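Local coordinates for protein BAT-2 beta-lactamase (Bacillus atrophaeus, PDB 6W5G) that probably hydrolyses the amide bond of beta-lactam rings, as a class D beta-lactamase, and so gives its Bacillus host resistance to penicillin-type antibiotics, at residues W111-T116 and M121-I126; E41-R46 and F61-S66. One frame throughout, in Å; residues are numbered along the deposited sequence. Where two conformers were deposited one is given.

Interaction 1 of 2, residues W111-T116 and M121-I126; sequences WNRDHT and MRDSVI. With EDO (1,2-ethanediol), chain E.
Arg113 NH2 meets Asp123 OD2 at 3.1 Å in a salt bridge. The guanidinium and carboxylate planes stand 74° apart, so the two groups do not pair side by side. Arg113 starts with CG between its own backbone N and carbonyl carbon (chi1 62°), then runs straight out to NE and over to the acid. From the same segment, Trp111 NE1 gives its hydrogen to the backbone O of Asp123 at 3.2 Å, with an N-H...O angle of 147°; the oxygen sits at the indole edge, close to its plane.

Val125 packs against both rings. Its CA lies over the face of the five-membered ring of Trp111, while CG2 stands almost squarely above the middle of the imidazole of His115, 3.5 Å from its centroid, making a CH-pi contact on each ring. At the far end of the indole, Ile126 CD1 touches Trp111 CH2 at 3.8 Å. The imidazole itself is fixed at both nitrogens, ND1 to Ser119 and NE2 to the backbone O of Ser110.

Ser124, with positive phi, ends helix 117-122 in a Schellman motif: its N bonds to Met121 O, and Val125 N to Ala120 O. Ser124-Val125-Ile126 fits the Ser-x-Val/Ile motif of class D enzymes, whose serine lines the active site in relatives. Ser124 OG is hydrogen-bonded to Lys214, which with Thr215 fits the Lys-Thr-Gly motif on strand 209-217. A 1,2-ethanediol, probably from the crystallisation liquor, lies beside this hydroxyl and also bonds to Thr215. The indole bond to the carbonyl just before the motif, with Val125 packed against two rings, would therefore help set the backbone that carries the serine hydroxyl.

Interaction 2 of 2, residues E41-R46 and F61-S66; sequences EFFKDR and FIYNES
Phe43 carries CG beside its backbone N (chi1 -71°), and Tyr63 swings CG opposite its own N (chi1 169°); with Phe43 CA and Tyr63 CA 9.4 Å apart, the two rings are thus brought over one another. They form an offset stack that joins the loop before strand 48-54 to edge strand 59-63 in the antiparallel sheet of the serine beta-lactamase and penicillin-binding protein fold. The centroids are 4.6 Å apart and the planes tilt by 22°. The two side chains run antiparallel, and the phenol overlaps the root of the Phe43 ring more than its far rim: Tyr63 CE2 lies over the face, 3.5 Å from Phe43 CG, and the hydroxyl reaches past the ring to the methylene, with Tyr63 OH 3.4 Å from Phe43 CB.

Phe43 also touches Phe50 of strand 48-54 and Ile254 of helix 248-261, which places it where sheet and helix come together. Tyr63 also touches Val39 and Asp40 of the preceding loop. Phe43 opens a type II turn that runs to Arg46, closed by the bond from Arg46 N to Phe43 O at 3.0 Å. Within the turn, Lys44 folds back, and its NZ gives a hydrogen to Glu41 O at 2.9 Å, in the carbonyl plane on a lone pair.

The turn and the phenol meet again through solvent: one water donates to Arg46 O at 2.9 Å and is hydrogen-bonded to Tyr63 OH at 3.0 Å.

Starting from the N terminus, interaction 2 comes first: residues 41-46 meet 61-66 after the chain has run out along strand 48-54 and back along 59-63, so the contact closes a loop that contains this hairpin, at its open end. Interaction 1 follows much later and closes a far shorter loop, with just four helical residues between 111-116 and 121-126. The two are in series, neither nested nor crossed. The centres of interaction 1 and interaction 2 are about 31 Å apart, on opposite sides of the chain's centre. Interaction 2 ties loop to edge strand near helix 248-261; interaction 1 ties the 111-116 loop to the junction of helices 117-122 and 126-136.

Interaction 1 of 2, residues W111-T116 and M121-I126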
loop_
_atom_site.group_PDB
_atom_site.type_symbol
_atom_site.label_atom_id
_atom_site.label_comp_id
_atom_site.label_asym_id
_atom_site.label_seq_id
_atom_site.Cartn_x
_atom_site.Cartn_y
_atom_site.Cartn_z
ATOM N N TRP A 111 -15.593 8.390 6.296
ATOM C CA TRP A 111 -14.651 9.356 6.844
ATOM C C TRP A 111 -15.261 10.223 7.936
ATOM O O TRP A 111 -14.515 10.856 8.694
ATOM C CB TRP A 111 -14.177 10.283 5.728
ATOM C CG TRP A 111 -13.303 9.635 4.703
ATOM C CD1 TRP A 111 -12.916 8.317 4.643
ATOM C CD2 TRP A 111 -12.687 10.283 3.591
ATOM N NE1 TRP A 111 -12.093 8.118 3.559
ATOM C CE2 TRP A 111 -11.942 9.306 2.893
ATOM C CE3 TRP A 111 -12.698 11.594 3.110
ATOM C CZ2 TRP A 111 -11.208 9.604 1.747
ATOM C CZ3 TRP A 111 -11.975 11.886 1.968
ATOM C CH2 TRP A 111 -11.242 10.894 1.300
ATOM N N ASN A 112 -16.589 10.269 8.035
ATOM C CA ASN A 112 -17.276 11.226 8.907
ATOM C C ASN A 112 -17.589 10.626 10.281
ATOM O O ASN A 112 -18.739 10.559 10.717
ATOM C CB ASN A 112 -18.536 11.749 8.228
ATOM C CG ASN A 112 -18.233 12.448 6.913
ATOM O OD1 ASN A 112 -17.219 13.140 6.787
ATOM N ND2 ASN A 112 -19.112 12.282 5.929
ATOM N N ARG A 113 -16.528 10.209 10.968
ATOM C CA ARG A 113 -16.616 9.652 12.312
ATOM C C ARG A 113 -15.211 9.610 12.902
ATOM O O ARG A 113 -14.217 9.788 12.193
ATOM C CB ARG A 113 -17.249 8.257 12.310
ATOM C CG ARG A 113 -16.481 7.200 11.520
ATOM C CD ARG A 113 -17.146 5.826 11.698
ATOM N NE ARG A 113 -16.420 4.748 11.034
ATOM C CZ ARG A 113 -16.864 4.096 9.960
ATOM N NH1 ARG A 113 -18.036 4.411 9.420
ATOM N NH2 ARG A 113 -16.135 3.126 9.425
ATOM N N ASP A 114 -15.144 9.376 14.211
ATOM C CA ASP A 114 -13.849 9.212 14.864
ATOM C C ASP A 114 -13.099 8.037 14.248
ATOM O O ASP A 114 -13.696 7.022 13.868
ATOM C CB ASP A 114 -14.037 8.923 16.353
ATOM C CG ASP A 114 -14.661 10.079 17.120
ATOM O OD1 ASP A 114 -14.707 11.228 16.616
ATOM O OD2 ASP A 114 -15.111 9.810 18.257
ATOM N N HIS A 115 -11.772 8.165 14.164
ATOM C CA HIS A 115 -10.954 7.114 13.568
ATOM C C HIS A 115 -9.706 6.854 14.399
ATOM O O HIS A 115 -9.282 7.684 15.207
ATOM C CB HIS A 115 -10.578 7.437 12.108
ATOM C CG HIS A 115 -11.614 6.985 11.132
ATOM N ND1 HIS A 115 -11.760 5.661 10.773
ATOM C CD2 HIS A 115 -12.599 7.662 10.494
ATOM C CE1 HIS A 115 -12.780 5.545 9.942
ATOM N NE2 HIS A 115 -13.304 6.745 9.754
ATOM N N THR A 116 -9.103 5.689 14.165
ATOM C CA THR A 116 -7.810 5.327 14.728
ATOM C C THR A 116 -6.818 5.125 13.592
ATOM O O THR A 116 -7.187 5.100 12.414
ATOM C CB THR A 116 -7.893 4.027 15.539
ATOM O OG1 THR A 116 -8.202 2.935 14.663
ATOM C CG2 THR A 116 -8.960 4.132 16.622
ATOM N N MET A 121 -6.437 3.481 8.136
ATOM C CA MET A 121 -5.831 2.730 7.043
ATOM C C MET A 121 -6.886 1.926 6.292
ATOM O O MET A 121 -6.967 1.983 5.060
ATOM C CB MET A 121 -4.702 1.828 7.546
ATOM C CG MET A 121 -4.117 0.972 6.423
ATOM S SD MET A 121 -2.621 0.092 6.864
ATOM C CE MET A 121 -1.449 1.452 6.955
ATOM N N ARG A 122 -7.717 1.183 7.025
ATOM C CA ARG A 122 -8.721 0.324 6.399
ATOM C C ARG A 122 -9.657 1.115 5.486
ATOM O O ARG A 122 -9.985 0.666 4.379
ATOM C CB ARG A 122 -9.501 -0.404 7.494
ATOM C CG ARG A 122 -10.655 -1.243 7.001
ATOM C CD ARG A 122 -11.312 -1.961 8.185
ATOM N NE ARG A 122 -10.436 -2.988 8.749
ATOM C CZ ARG A 122 -10.607 -3.552 9.940
ATOM N NH1 ARG A 122 -11.625 -3.185 10.713
ATOM N NH2 ARG A 122 -9.757 -4.482 10.364
ATOM N N ASP A 123 -10.084 2.299 5.924
ATOM C CA ASP A 123 -11.019 3.114 5.167
ATOM C C ASP A 123 -10.356 4.268 4.425
ATOM O O ASP A 123 -11.065 5.146 3.923
ATOM C CB ASP A 123 -12.138 3.634 6.068
ATOM C CG ASP A 123 -13.154 2.561 6.411
ATOM O OD1 ASP A 123 -13.401 1.694 5.552
ATOM O OD2 ASP A 123 -13.728 2.603 7.520
ATOM N N SER A 124 -9.024 4.277 4.334
ATOM C CA SER A 124 -8.287 5.321 3.604
ATOM C C SER A 124 -8.735 6.722 4.023
ATOM O O SER A 124 -9.043 7.584 3.191
ATOM C CB SER A 124 -8.421 5.155 2.090
ATOM O OG SER A 124 -7.860 3.944 1.645
ATOM N N VAL A 125 -8.759 6.953 5.334
ATOM C CA VAL A 125 -9.255 8.209 5.884
ATOM C C VAL A 125 -8.128 9.223 5.866
ATOM O O VAL A 125 -7.333 9.310 6.813
ATOM C CB VAL A 125 -9.821 8.011 7.298
ATOM C CG1 VAL A 125 -10.460 9.305 7.793
ATOM C CG2 VAL A 125 -10.819 6.878 7.276
ATOM N N ILE A 126 -8.063 9.994 4.776
ATOM C CA ILE A 126 -6.935 10.884 4.525
ATOM C C ILE A 126 -6.732 11.858 5.680
ATOM O O ILE A 126 -5.592 12.130 6.083
ATOM C CB ILE A 126 -7.136 11.613 3.184
ATOM C CG1 ILE A 126 -7.109 10.615 2.018
ATOM C CG2 ILE A 126 -6.092 12.717 2.996
ATOM C CD1 ILE A 126 -7.531 11.216 0.698
HETATM C C1 EDO E . -7.906 4.470 -1.774
HETATM O O1 EDO E . -7.515 3.720 -0.625
HETATM C C2 EDO E . -8.318 3.490 -2.858
HETATM O O2 EDO E . -9.477 2.743 -2.469
#

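Interaction 2 of 2, residues E41-R46 and F61-S66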
loop_
_atom_site.group_PDB
_atom_site.type_symbol
_atom_site.label_atom_id
_atom_site.label_comp_id
_atom_site.label_asym_id
_atom_site.label_seq_id
_atom_site.Cartn_x
_atom_site.Cartn_y
_atom_site.Cartn_z
ATOM N N GLU A 41 -5.808 -11.545 -19.473
ATOM C CA GLU A 41 -7.260 -11.416 -19.451
ATOM C C GLU A 41 -7.739 -10.352 -18.475
ATOM O O GLU A 41 -8.824 -9.794 -18.669
ATOM C CB GLU A 41 -7.927 -12.769 -19.163
ATOM C CG GLU A 41 -7.701 -13.339 -17.756
ATOM C CD GLU A 41 -6.482 -14.259 -17.666
ATOM O OE1 GLU A 41 -5.422 -13.914 -18.235
ATOM O OE2 GLU A 41 -6.589 -15.330 -17.029
ATOM N N PHE A 42 -6.959 -10.035 -17.446
ATOM C CA PHE A 42 -7.420 -9.078 -16.451
ATOM C C PHE A 42 -7.064 -7.642 -16.790
ATOM O O PHE A 42 -7.526 -6.725 -16.101
ATOM C CB PHE A 42 -6.919 -9.471 -15.060
ATOM C CG PHE A 42 -7.346 -10.846 -14.658
ATOM C CD1 PHE A 42 -8.688 -11.120 -14.423
ATOM C CD2 PHE A 42 -6.423 -11.877 -14.548
ATOM C CE1 PHE A 42 -9.098 -12.386 -14.064
ATOM C CE2 PHE A 42 -6.829 -13.143 -14.186
ATOM C CZ PHE A 42 -8.168 -13.400 -13.943
ATOM N N PHE A 43 -6.286 -7.422 -17.848
ATOM C CA PHE A 43 -5.886 -6.080 -18.252
ATOM C C PHE A 43 -6.422 -5.699 -19.626
ATOM O O PHE A 43 -5.944 -4.733 -20.225
ATOM C CB PHE A 43 -4.368 -5.918 -18.170
ATOM C CG PHE A 43 -3.841 -5.885 -16.763
ATOM C CD1 PHE A 43 -3.760 -4.682 -16.069
ATOM C CD2 PHE A 43 -3.432 -7.048 -16.129
ATOM C CE1 PHE A 43 -3.270 -4.638 -14.766
ATOM C CE2 PHE A 43 -2.940 -7.015 -14.832
ATOM C CZ PHE A 43 -2.861 -5.806 -14.146
ATOM N N LYS A 44 -7.407 -6.432 -20.136
ATOM C CA LYS A 44 -8.004 -6.066 -21.414
ATOM C C LYS A 44 -8.676 -4.699 -21.312
ATOM O O LYS A 44 -9.431 -4.430 -20.374
ATOM C CB LYS A 44 -9.015 -7.125 -21.846
ATOM C CG LYS A 44 -8.452 -8.533 -21.955
ATOM C CD LYS A 44 -9.505 -9.488 -22.508
ATOM C CE LYS A 44 -10.006 -10.463 -21.458
ATOM N NZ LYS A 44 -11.039 -9.863 -20.577
ATOM N N ASP A 45 -8.383 -3.827 -22.275
ATOM C CA ASP A 45 -8.891 -2.453 -22.316
ATOM C C ASP A 45 -8.414 -1.612 -21.141
ATOM O O ASP A 45 -9.006 -0.571 -20.846
ATOM C CB ASP A 45 -10.421 -2.386 -22.426
ATOM C CG ASP A 45 -10.967 -3.296 -23.497
ATOM O OD1 ASP A 45 -10.368 -3.335 -24.595
ATOM O OD2 ASP A 45 -11.996 -3.960 -23.245
ATOM N N ARG A 46 -7.353 -2.042 -20.461
ATOM C CA ARG A 46 -6.773 -1.297 -19.358
ATOM C C ARG A 46 -5.302 -1.037 -19.643
ATOM O O ARG A 46 -4.665 -1.738 -20.436
ATOM C CB ARG A 46 -6.888 -2.064 -18.034
ATOM C CG ARG A 46 -8.312 -2.424 -17.633
ATOM C CD ARG A 46 -8.337 -2.967 -16.208
ATOM N NE ARG A 46 -9.675 -3.317 -15.728
ATOM C CZ ARG A 46 -10.553 -2.447 -15.235
ATOM N NH1 ARG A 46 -10.256 -1.156 -15.165
ATOM N NH2 ARG A 46 -11.736 -2.867 -14.811
ATOM N N PHE A 61 7.446 -12.206 -11.323
ATOM C CA PHE A 61 6.725 -12.040 -12.577
ATOM C C PHE A 61 6.344 -10.573 -12.736
ATOM O O PHE A 61 5.904 -9.932 -11.779
ATOM C CB PHE A 61 5.439 -12.875 -12.562
ATOM C CG PHE A 61 4.513 -12.574 -13.704
ATOM C CD1 PHE A 61 4.734 -13.142 -14.951
ATOM C CD2 PHE A 61 3.430 -11.712 -13.540
ATOM C CE1 PHE A 61 3.897 -12.868 -16.017
ATOM C CE2 PHE A 61 2.593 -11.427 -14.603
ATOM C CZ PHE A 61 2.829 -12.008 -15.850
ATOM N N ILE A 62 6.498 -10.046 -13.950
ATOM C CA ILE A 62 6.088 -8.680 -14.264
ATOM C C ILE A 62 5.254 -8.685 -15.536
ATOM O O ILE A 62 5.702 -9.188 -16.576
ATOM C CB ILE A 62 7.287 -7.733 -14.424
ATOM C CG1 ILE A 62 8.151 -7.719 -13.165
ATOM C CG2 ILE A 62 6.811 -6.323 -14.742
ATOM C CD1 ILE A 62 9.483 -7.000 -13.365
ATOM N N TYR A 63 4.049 -8.127 -15.454
ATOM C CA TYR A 63 3.248 -7.775 -16.619
ATOM C C TYR A 63 3.393 -6.275 -16.848
ATOM O O TYR A 63 3.179 -5.487 -15.920
ATOM C CB TYR A 63 1.771 -8.113 -16.373
ATOM C CG TYR A 63 0.836 -7.546 -17.418
ATOM C CD1 TYR A 63 0.609 -8.219 -18.616
ATOM C CD2 TYR A 63 0.178 -6.340 -17.211
ATOM C CE1 TYR A 63 -0.242 -7.702 -19.576
ATOM C CE2 TYR A 63 -0.663 -5.811 -18.171
ATOM C CZ TYR A 63 -0.869 -6.495 -19.351
ATOM O OH TYR A 63 -1.718 -5.979 -20.305
ATOM N N ASN A 64 3.753 -5.887 -18.077
ATOM C CA ASN A 64 3.944 -4.486 -18.468
ATOM C C ASN A 64 5.112 -3.849 -17.706
ATOM O O ASN A 64 4.939 -3.011 -16.823
ATOM C CB ASN A 64 2.662 -3.651 -18.333
ATOM C CG ASN A 64 2.782 -2.293 -19.002
ATOM O OD1 ASN A 64 3.870 -1.902 -19.439
ATOM N ND2 ASN A 64 1.666 -1.567 -19.091
ATOM N N GLU A 65 6.319 -4.248 -18.105
ATOM C CA GLU A 65 7.502 -3.770 -17.399
ATOM C C GLU A 65 7.706 -2.268 -17.572
ATOM O O GLU A 65 8.243 -1.613 -16.670
ATOM C CB GLU A 65 8.744 -4.543 -17.831
ATOM C CG GLU A 65 9.923 -4.241 -16.928
ATOM C CD GLU A 65 11.121 -5.129 -17.175
ATOM O OE1 GLU A 65 11.105 -5.942 -18.122
ATOM O OE2 GLU A 65 12.096 -5.000 -16.417
ATOM N N SER A 66 7.292 -1.706 -18.711
ATOM C CA SER A 66 7.455 -0.271 -18.923
ATOM C C SER A 66 6.690 0.528 -17.876
ATOM O O SER A 66 7.222 1.480 -17.291
ATOM C CB SER A 66 6.995 0.105 -20.329
ATOM O OG SER A 66 7.830 -0.487 -21.304
HETATM O O HOH W 1 -2.225 -3.103 -19.808
#